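Local coordinates for protein phage related exonuclease (Haemophilus somnus 129PT, PDB 3K93) that probably degrades DNA as a phage-type exonuclease of the PD-(D/E)XK nuclease superfamily, at residues A[109-113]-A[140-145]; A[153-159]-A[188-194]. All coordinates share one frame; numbering follows the deposited sequence. Where two conformers were deposited one is given.

Contact 1. Residues A[109-113]-A[140-145]; sequences IIDTK and QMQGYM. With NA (sodium ion), chain B.
Lys113 and Gln140 meet at a sodium site in what is probably a PD-(D/E)XK-type nuclease core, where strand 109-113 faces helix 140-145. Lys113 NZ donates to Gln140 OE1 at 2.8 Å, coming at 118° to the C=O bond and tilted slightly from the carbonyl plane. The two side chains approach from opposite directions: Gln140 runs out extended, while Lys113 bends at chi2 (-70°), which turns its ammonium back over its own strand. There NZ also forms a salt bridge with Asp111 OD1, weak as a hydrogen bond. Sodium is bound by Asp111 OD1 at 2.5 Å, by Thr112 O, by three waters and by Asp100. Asp100 and the Asp-Thr-Lys run of the strand fit the PD-(D/E)XK signature, and Gln140 and Tyr144, four residues apart on the helix, resemble the Gln-Tyr motif of RecB-like nucleases. Gln140 NE2 donates to Tyr144 OH at 3.1 Å and weakly to a sodium-bound water, which in turn donates to Asp111 OD2 at 2.8 Å. With OE1 holding Lys113, the Gln140 amide touches two neighbours of the sodium ligand Asp111. The Asp111 carboxylate lies nearly coplanar with the Tyr144 ring (13° apart), OD2 standing at the ring edge 3.4 Å from CE2. Beneath the polar layer, selenomethionine Met141 folds at chi2 and chi3 and sets its CE 3.6 Å from Asp111 CB. Ile109 closes the apolar end: its CG2, lying anti to the backbone N, reaches Tyr144 CB at 4.1 Å, the two side chains crossing at about a right angle.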
ATOM      1  N   ILE A 109     -15.037  -9.494  29.894  1.00 14.10           N
ATOM      2  CA  ILE A 109     -13.644  -9.225  29.554  1.00 13.65           C
ATOM      3  C   ILE A 109     -13.512  -7.753  29.166  1.00 14.24           C
ATOM      4  O   ILE A 109     -14.335  -7.222  28.435  1.00 13.53           O
ATOM      5  CB  ILE A 109     -13.186 -10.077  28.349  1.00 13.57           C
ATOM      6  CG1 ILE A 109     -13.236 -11.560  28.682  1.00 12.56           C
ATOM      7  CG2 ILE A 109     -11.771  -9.686  27.880  1.00 12.47           C
ATOM      8  CD1 ILE A 109     -12.128 -11.996  29.669  1.00 13.17           C
ATOM      9  N   ILE A 110     -12.460  -7.101  29.643  1.00 14.56           N
ATOM     10  CA  ILE A 110     -12.103  -5.791  29.145  1.00 14.64           C
ATOM     11  C   ILE A 110     -10.758  -5.880  28.513  1.00 15.26           C
ATOM     12  O   ILE A 110      -9.894  -6.575  29.028  1.00 16.03           O
ATOM     13  CB  ILE A 110     -12.085  -4.730  30.241  1.00 14.38           C
ATOM     14  CG1 ILE A 110     -13.473  -4.581  30.850  1.00 13.88           C
ATOM     15  CG2 ILE A 110     -11.674  -3.369  29.647  1.00 12.37           C
ATOM     16  CD1 ILE A 110     -13.467  -3.923  32.264  1.00 15.92           C
ATOM     17  N   ASP A 111     -10.597  -5.195  27.392  1.00 15.67           N
ATOM     18  CA  ASP A 111      -9.338  -5.079  26.700  1.00 16.99           C
ATOM     19  C   ASP A 111      -9.020  -3.586  26.424  1.00 16.77           C
ATOM     20  O   ASP A 111      -9.866  -2.842  25.909  1.00 17.69           O
ATOM     21  CB  ASP A 111      -9.383  -5.848  25.371  1.00 17.26           C
ATOM     22  CG  ASP A 111      -7.987  -6.195  24.860  1.00 20.11           C
ATOM     23  OD1 ASP A 111      -7.332  -5.302  24.269  1.00 23.40           O
ATOM     24  OD2 ASP A 111      -7.498  -7.339  25.086  1.00 20.86           O
ATOM     25  N   THR A 112      -7.809  -3.167  26.770  1.00 15.60           N
ATOM     26  CA  THR A 112      -7.371  -1.814  26.554  1.00 14.98           C
ATOM     27  C   THR A 112      -6.536  -1.732  25.256  1.00 15.73           C
ATOM     28  O   THR A 112      -5.638  -2.551  25.035  1.00 16.42           O
ATOM     29  CB  THR A 112      -6.505  -1.331  27.725  1.00 14.75           C
ATOM     30  OG1 THR A 112      -5.376  -2.201  27.874  1.00 15.29           O
ATOM     31  CG2 THR A 112      -7.298  -1.266  29.027  1.00 13.00           C
ATOM     32  N   LYS A 113      -6.833  -0.754  24.411  1.00 15.28           N
ATOM     33  CA  LYS A 113      -6.075  -0.494  23.204  1.00 15.20           C
ATOM     34  C   LYS A 113      -5.562   0.951  23.296  1.00 14.80           C
ATOM     35  O   LYS A 113      -6.349   1.895  23.235  1.00 12.74           O
ATOM     36  CB  LYS A 113      -6.977  -0.650  21.975  1.00 15.63           C
ATOM     37  CG  LYS A 113      -7.759  -1.998  21.942  1.00 16.76           C
ATOM     38  CD  LYS A 113      -6.842  -3.169  21.689  1.00 15.31           C
ATOM     39  CE  LYS A 113      -7.659  -4.437  21.498  1.00 16.73           C
ATOM     40  NZ  LYS A 113      -6.811  -5.637  21.453  1.00 13.65           N
ATOM     41  N   GLN A 140     -11.093 -11.280  18.319  1.00 12.48           N
ATOM     42  CA  GLN A 140     -10.206 -11.471  19.463  1.00 12.38           C
ATOM     43  C   GLN A 140     -11.018 -11.579  20.754  1.00 12.32           C
ATOM     44  O   GLN A 140     -10.717 -12.423  21.610  1.00 12.30           O
ATOM     45  CB  GLN A 140      -9.220 -10.315  19.561  1.00 12.40           C
ATOM     46  CG  GLN A 140      -8.192 -10.385  20.689  1.00 13.68           C
ATOM     47  CD  GLN A 140      -7.424  -9.086  20.898  1.00 16.36           C
ATOM     48  OE1 GLN A 140      -7.830  -8.033  20.410  1.00 17.85           O
ATOM     49  NE2 GLN A 140      -6.328  -9.152  21.671  1.00 16.44           N
HETATM   50  N   MSE A 141     -12.032 -10.716  20.905  1.00 11.64           N
HETATM   51  CA  MSE A 141     -12.835 -10.718  22.134  1.00 11.50           C
HETATM   52  C   MSE A 141     -13.645 -12.006  22.206  1.00 11.76           C
HETATM   53  O   MSE A 141     -13.885 -12.500  23.311  1.00 11.06           O
HETATM   54  CB  MSE A 141     -13.808  -9.511  22.208  1.00 11.18           C
HETATM   55  CG  MSE A 141     -13.228  -8.113  22.404  1.00 10.20           C
HETATM   56 SE   MSE A 141     -11.971  -8.042  23.823  0.75 11.77          SE
HETATM   57  CE  MSE A 141     -10.448  -8.083  22.706  1.00 12.36           C
ATOM     58  N   GLN A 142     -14.089 -12.537  21.050  1.00 11.36           N
ATOM     59  CA  GLN A 142     -14.873 -13.773  21.061  1.00 12.30           C
ATOM     60  C   GLN A 142     -14.002 -14.917  21.555  1.00 12.30           C
ATOM     61  O   GLN A 142     -14.476 -15.777  22.284  1.00 12.61           O
ATOM     62  CB  GLN A 142     -15.449 -14.124  19.705  1.00 11.58           C
ATOM     63  CG  GLN A 142     -16.410 -13.117  19.168  1.00 13.31           C
ATOM     64  CD  GLN A 142     -17.754 -13.102  19.868  1.00 14.02           C
ATOM     65  OE1 GLN A 142     -18.078 -13.983  20.682  1.00 14.84           O
ATOM     66  NE2 GLN A 142     -18.557 -12.111  19.529  1.00 11.30           N
ATOM     67  N   GLY A 143     -12.730 -14.884  21.176  1.00 12.51           N
ATOM     68  CA  GLY A 143     -11.757 -15.855  21.630  1.00 12.56           C
ATOM     69  C   GLY A 143     -11.526 -15.758  23.123  1.00 13.11           C
ATOM     70  O   GLY A 143     -11.487 -16.793  23.797  1.00 12.76           O
ATOM     71  N   TYR A 144     -11.407 -14.535  23.671  1.00 12.64           N
ATOM     72  CA  TYR A 144     -11.278 -14.425  25.129  1.00 12.37           C
ATOM     73  C   TYR A 144     -12.553 -14.840  25.863  1.00 12.61           C
ATOM     74  O   TYR A 144     -12.489 -15.430  26.951  1.00 13.34           O
ATOM     75  CB  TYR A 144     -10.911 -13.006  25.558  1.00 12.32           C
ATOM     76  CG  TYR A 144      -9.551 -12.478  25.101  1.00 11.74           C
ATOM     77  CD1 TYR A 144      -8.449 -13.298  25.032  1.00 12.85           C
ATOM     78  CD2 TYR A 144      -9.370 -11.125  24.821  1.00 14.03           C
ATOM     79  CE1 TYR A 144      -7.218 -12.836  24.654  1.00 12.69           C
ATOM     80  CE2 TYR A 144      -8.115 -10.637  24.424  1.00 14.92           C
ATOM     81  CZ  TYR A 144      -7.041 -11.510  24.353  1.00 14.81           C
ATOM     82  OH  TYR A 144      -5.786 -11.092  23.965  1.00 14.73           O
HETATM   83  N   MSE A 145     -13.717 -14.493  25.325  1.00 12.37           N
HETATM   84  CA  MSE A 145     -14.966 -14.847  25.986  1.00 12.06           C
HETATM   85  C   MSE A 145     -15.122 -16.375  26.026  1.00 12.29           C
HETATM   86  O   MSE A 145     -15.675 -16.937  26.974  1.00 12.25           O
HETATM   87  CB  MSE A 145     -16.172 -14.196  25.301  1.00 11.48           C
HETATM   88  CG  MSE A 145     -16.311 -12.732  25.605  1.00 11.29           C
HETATM   89 SE   MSE A 145     -17.922 -11.941  24.901  0.75  9.26          SE
HETATM   90  CE  MSE A 145     -17.375 -11.482  23.074  1.00  9.68           C
TER
HETATM   91 NA    NA B 223      -4.926  -4.850  24.992  1.00 34.38          NA
HETATM   92  O   HOH W   1      -4.925  -7.305  24.043  1.00 34.61           O
HETATM   93  O   HOH W   2      -2.919  -4.529  26.689  1.00 34.50           O
HETATM   94  O   HOH W   3      -3.738  -4.424  23.042  1.00 22.96           O

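Contact 2. Residues A[153-159]-A[188-194]; sequences AQIDFVL and RITTVII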
ATOM      1  N   ALA A 153     -17.688  -8.538  26.248  1.00 13.54           N
ATOM      2  CA  ALA A 153     -16.357  -7.943  26.190  1.00 12.83           C
ATOM      3  C   ALA A 153     -16.546  -6.459  25.889  1.00 11.92           C
ATOM      4  O   ALA A 153     -17.490  -6.076  25.190  1.00 11.25           O
ATOM      5  CB  ALA A 153     -15.491  -8.595  25.067  1.00 11.96           C
ATOM      6  N   GLN A 154     -15.659  -5.642  26.431  1.00 10.85           N
ATOM      7  CA  GLN A 154     -15.654  -4.246  26.148  1.00 11.05           C
ATOM      8  C   GLN A 154     -14.254  -3.833  25.773  1.00 10.91           C
ATOM      9  O   GLN A 154     -13.330  -4.064  26.523  1.00 10.89           O
ATOM     10  CB  GLN A 154     -16.168  -3.473  27.372  1.00 11.82           C
ATOM     11  CG  GLN A 154     -17.623  -3.766  27.705  1.00 11.24           C
ATOM     12  CD  GLN A 154     -18.083  -3.008  28.890  1.00 13.90           C
ATOM     13  OE1 GLN A 154     -17.532  -1.970  29.207  1.00 18.30           O
ATOM     14  NE2 GLN A 154     -19.094  -3.518  29.571  1.00 11.43           N
ATOM     15  N   ILE A 155     -14.103  -3.240  24.598  1.00 11.78           N
ATOM     16  CA  ILE A 155     -12.800  -2.805  24.105  1.00 12.49           C
ATOM     17  C   ILE A 155     -12.715  -1.337  24.447  1.00 13.44           C
ATOM     18  O   ILE A 155     -13.503  -0.536  23.947  1.00 13.62           O
ATOM     19  CB  ILE A 155     -12.683  -2.981  22.583  1.00 12.19           C
ATOM     20  CG1 ILE A 155     -12.907  -4.430  22.176  1.00 12.14           C
ATOM     21  CG2 ILE A 155     -11.340  -2.499  22.077  1.00 12.31           C
ATOM     22  CD1 ILE A 155     -13.320  -4.595  20.707  1.00 11.33           C
ATOM     23  N   ASP A 156     -11.796  -0.995  25.335  1.00 14.69           N
ATOM     24  CA  ASP A 156     -11.529   0.399  25.722  1.00 14.12           C
ATOM     25  C   ASP A 156     -10.370   0.954  24.873  1.00 14.54           C
ATOM     26  O   ASP A 156      -9.196   0.664  25.136  1.00 15.15           O
ATOM     27  CB  ASP A 156     -11.114   0.448  27.197  1.00 14.67           C
ATOM     28  CG  ASP A 156     -12.298   0.346  28.174  1.00 14.56           C
ATOM     29  OD1 ASP A 156     -13.493   0.323  27.767  1.00 11.87           O
ATOM     30  OD2 ASP A 156     -12.006   0.332  29.382  1.00 14.80           O
ATOM     31  N   PHE A 157     -10.700   1.720  23.839  1.00 14.51           N
ATOM     32  CA  PHE A 157      -9.723   2.488  23.081  1.00 13.52           C
ATOM     33  C   PHE A 157      -9.402   3.709  23.941  1.00 13.43           C
ATOM     34  O   PHE A 157     -10.306   4.468  24.276  1.00 11.99           O
ATOM     35  CB  PHE A 157     -10.314   2.953  21.761  1.00 13.45           C
ATOM     36  CG  PHE A 157     -10.555   1.850  20.800  1.00 13.45           C
ATOM     37  CD1 PHE A 157      -9.517   1.340  20.051  1.00 14.56           C
ATOM     38  CD2 PHE A 157     -11.812   1.327  20.624  1.00 13.80           C
ATOM     39  CE1 PHE A 157      -9.735   0.317  19.156  1.00 14.61           C
ATOM     40  CE2 PHE A 157     -12.030   0.304  19.719  1.00 13.95           C
ATOM     41  CZ  PHE A 157     -11.001  -0.205  19.004  1.00 14.62           C
ATOM     42  N   VAL A 158      -8.110   3.875  24.272  1.00 13.02           N
ATOM     43  CA  VAL A 158      -7.645   4.921  25.169  0.50 12.36           C
ATOM     44  C   VAL A 158      -6.452   5.672  24.576  1.00 12.70           C
ATOM     45  O   VAL A 158      -5.487   5.055  24.075  1.00 13.31           O
ATOM     46  CB  VAL A 158      -7.295   4.346  26.548  0.50 12.45           C
ATOM     47  CG1 VAL A 158      -8.562   3.895  27.259  0.50 11.14           C
ATOM     48  CG2 VAL A 158      -6.319   3.198  26.424  0.50 11.78           C
ATOM     49  N   LEU A 159      -6.528   7.003  24.599  1.00 12.62           N
ATOM     50  CA  LEU A 159      -5.465   7.885  24.101  1.00 12.05           C
ATOM     51  C   LEU A 159      -4.800   8.580  25.266  1.00 12.23           C
ATOM     52  O   LEU A 159      -5.430   9.412  25.957  1.00 11.05           O
ATOM     53  CB  LEU A 159      -6.026   8.956  23.139  1.00 11.77           C
ATOM     54  CG  LEU A 159      -4.967   9.903  22.575  1.00 12.15           C
ATOM     55  CD1 LEU A 159      -3.887   9.137  21.769  1.00  8.53           C
ATOM     56  CD2 LEU A 159      -5.593  11.071  21.732  1.00  9.91           C
ATOM     57  N   ARG A 188     -11.066  10.892  25.952  1.00 12.94           N
ATOM     58  CA  ARG A 188     -10.013  10.096  25.324  1.00 13.22           C
ATOM     59  C   ARG A 188     -10.164   8.600  25.568  1.00 13.03           C
ATOM     60  O   ARG A 188      -9.228   7.856  25.349  1.00 13.73           O
ATOM     61  CB  ARG A 188      -8.633  10.597  25.771  1.00 12.83           C
ATOM     62  CG  ARG A 188      -8.288  11.901  25.097  1.00 12.76           C
ATOM     63  CD  ARG A 188      -6.876  12.374  25.414  1.00 15.23           C
ATOM     64  NE  ARG A 188      -6.773  13.002  26.728  1.00 16.13           N
ATOM     65  CZ  ARG A 188      -6.093  12.530  27.772  1.00 21.27           C
ATOM     66  NH1 ARG A 188      -5.421  11.387  27.722  1.00 23.34           N
ATOM     67  NH2 ARG A 188      -6.086  13.214  28.910  1.00 21.23           N
ATOM     68  N   ILE A 189     -11.338   8.170  26.042  1.00 12.45           N
ATOM     69  CA  ILE A 189     -11.669   6.748  26.125  1.00 12.53           C
ATOM     70  C   ILE A 189     -12.937   6.556  25.315  1.00 12.59           C
ATOM     71  O   ILE A 189     -13.897   7.271  25.527  1.00 12.91           O
ATOM     72  CB  ILE A 189     -11.789   6.217  27.611  1.00 11.63           C
ATOM     73  CG1 ILE A 189     -12.219   4.743  27.619  1.00 12.88           C
ATOM     74  CG2 ILE A 189     -12.717   7.048  28.434  1.00 11.75           C
ATOM     75  CD1 ILE A 189     -12.032   4.040  28.964  1.00  9.83           C
ATOM     76  N   THR A 190     -12.923   5.623  24.373  1.00 12.40           N
ATOM     77  CA  THR A 190     -14.111   5.221  23.649  1.00 12.61           C
ATOM     78  C   THR A 190     -14.200   3.725  23.758  1.00 13.02           C
ATOM     79  O   THR A 190     -13.225   3.023  23.437  1.00 13.49           O
ATOM     80  CB  THR A 190     -14.074   5.626  22.164  1.00 13.05           C
ATOM     81  OG1 THR A 190     -13.938   7.043  22.072  1.00 15.63           O
ATOM     82  CG2 THR A 190     -15.384   5.219  21.422  1.00 10.33           C
ATOM     83  N   THR A 191     -15.363   3.236  24.221  1.00 13.47           N
ATOM     84  CA  THR A 191     -15.572   1.816  24.519  1.00 13.79           C
ATOM     85  C   THR A 191     -16.514   1.173  23.490  1.00 14.13           C
ATOM     86  O   THR A 191     -17.513   1.782  23.146  1.00 14.60           O
ATOM     87  CB  THR A 191     -16.166   1.621  25.928  1.00 14.40           C
ATOM     88  OG1 THR A 191     -15.220   2.064  26.907  1.00 14.65           O
ATOM     89  CG2 THR A 191     -16.458   0.137  26.191  1.00 12.11           C
ATOM     90  N   VAL A 192     -16.173  -0.017  22.982  1.00 13.56           N
ATOM     91  CA  VAL A 192     -17.047  -0.777  22.081  1.00 13.32           C
ATOM     92  C   VAL A 192     -17.431  -2.086  22.794  1.00 13.64           C
ATOM     93  O   VAL A 192     -16.572  -2.780  23.291  1.00 14.31           O
ATOM     94  CB  VAL A 192     -16.361  -1.086  20.750  1.00 13.64           C
ATOM     95  CG1 VAL A 192     -17.243  -2.025  19.855  1.00 12.21           C
ATOM     96  CG2 VAL A 192     -16.011   0.208  20.007  1.00 13.56           C
ATOM     97  N   ILE A 193     -18.716  -2.382  22.865  1.00 13.48           N
ATOM     98  CA  ILE A 193     -19.227  -3.531  23.605  1.00 14.22           C
ATOM     99  C   ILE A 193     -19.457  -4.635  22.587  1.00 14.44           C
ATOM    100  O   ILE A 193     -20.134  -4.417  21.606  1.00 14.36           O
ATOM    101  CB  ILE A 193     -20.605  -3.191  24.301  1.00 13.79           C
ATOM    102  CG1 ILE A 193     -20.448  -2.041  25.301  1.00 14.24           C
ATOM    103  CG2 ILE A 193     -21.176  -4.399  25.011  1.00 13.39           C
ATOM    104  CD1 ILE A 193     -21.815  -1.381  25.761  1.00 14.01           C
ATOM    105  N   ILE A 194     -18.881  -5.808  22.813  1.00 15.13           N
ATOM    106  CA  ILE A 194     -19.062  -6.955  21.929  1.00 15.52           C
ATOM    107  C   ILE A 194     -19.824  -8.041  22.705  1.00 16.69           C
ATOM    108  O   ILE A 194     -19.367  -8.446  23.770  1.00 17.40           O
ATOM    109  CB  ILE A 194     -17.688  -7.535  21.480  1.00 14.94           C
ATOM    110  CG1 ILE A 194     -16.780  -6.451  20.866  1.00 15.14           C
ATOM    111  CG2 ILE A 194     -17.897  -8.647  20.474  1.00 14.94           C
ATOM    112  CD1 ILE A 194     -17.247  -5.926  19.500  1.00 13.83           C
TER
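Side by side and pointing the same way, Asp156 and Thr191 are a non-hydrogen-bonded antiparallel pair whose side chains are joined directly: Thr191 OG1 donates to Asp156 OD1 at 2.6 Å, meeting the oxygen from above the carboxylate plane. OD2 forms a salt bridge with Arg79 and a hydrogen bond with Ser75 on helix 68-79, so both oxygens are engaged. Ile189, with CG1 anti to the backbone N (chi1 177°), lies alongside Val158, CG1 to CG1 at 3.8 Å, and sets its CD1 over the face of the Asp156 carboxylate, on the side from which Thr191 OG1 comes. Farther along this face Gln154 and Ile193 also lie alongside, and the amide of Gln154 turns to Gln152 and Arg79. The opposite face is largely apolar, apart from Thr190, whose hydroxyl bonds to the carbonyls of Pro122 and Phe123. Phe157 presents its ring edge, CE2 lying 4.0 Å from Val192 CG2, and Ile155 CG2 covers one side of that ring. Beyond, the side chains of Ile155 and Ile194 slant past each other, CD1 meeting CG1. At the Leu159 end, where Leu159 N still bonds to Arg188 O, the two side chains cross at about a right angle, and the bend of Arg188 at chi3 (-79°) brings NH1 to Leu159 O at 2.6 Å, in the guanidinium plane. Paired backbone bonds link Ala153 with Ile194, Ile155 with Val192 and Phe157 with Thr190. Helices 125-135 and 137-148 pack on the Phe157 face and helix 68-79 on the Asp156 face, an antiparallel edge ladder consistent with the helix-flanked mixed sheet of PD-(D/E)XK nucleases.

Along the chain, strand 108-114 comes first, followed by helices 125-135 and 137-148; contact 1 closes this excursion by laying the second helix against the strand. The chain then turns directly into strand 152-158, which runs parallel to strand 108-114 beside it, completing a beta-alpha-beta crossover. After helix 173-181, contact 2 closes the next loop by adding strand 189-195 antiparallel at the sheet edge. The contacts follow in series, neither nested nor crossed. They join through the sheet, by probable hydrogen bonds from Asp156 N to Asp111 O and Val158 N to Lys113 O, and through Met141 packing on Ala153, so the metal-bearing strand and the edge strand share one central neighbour.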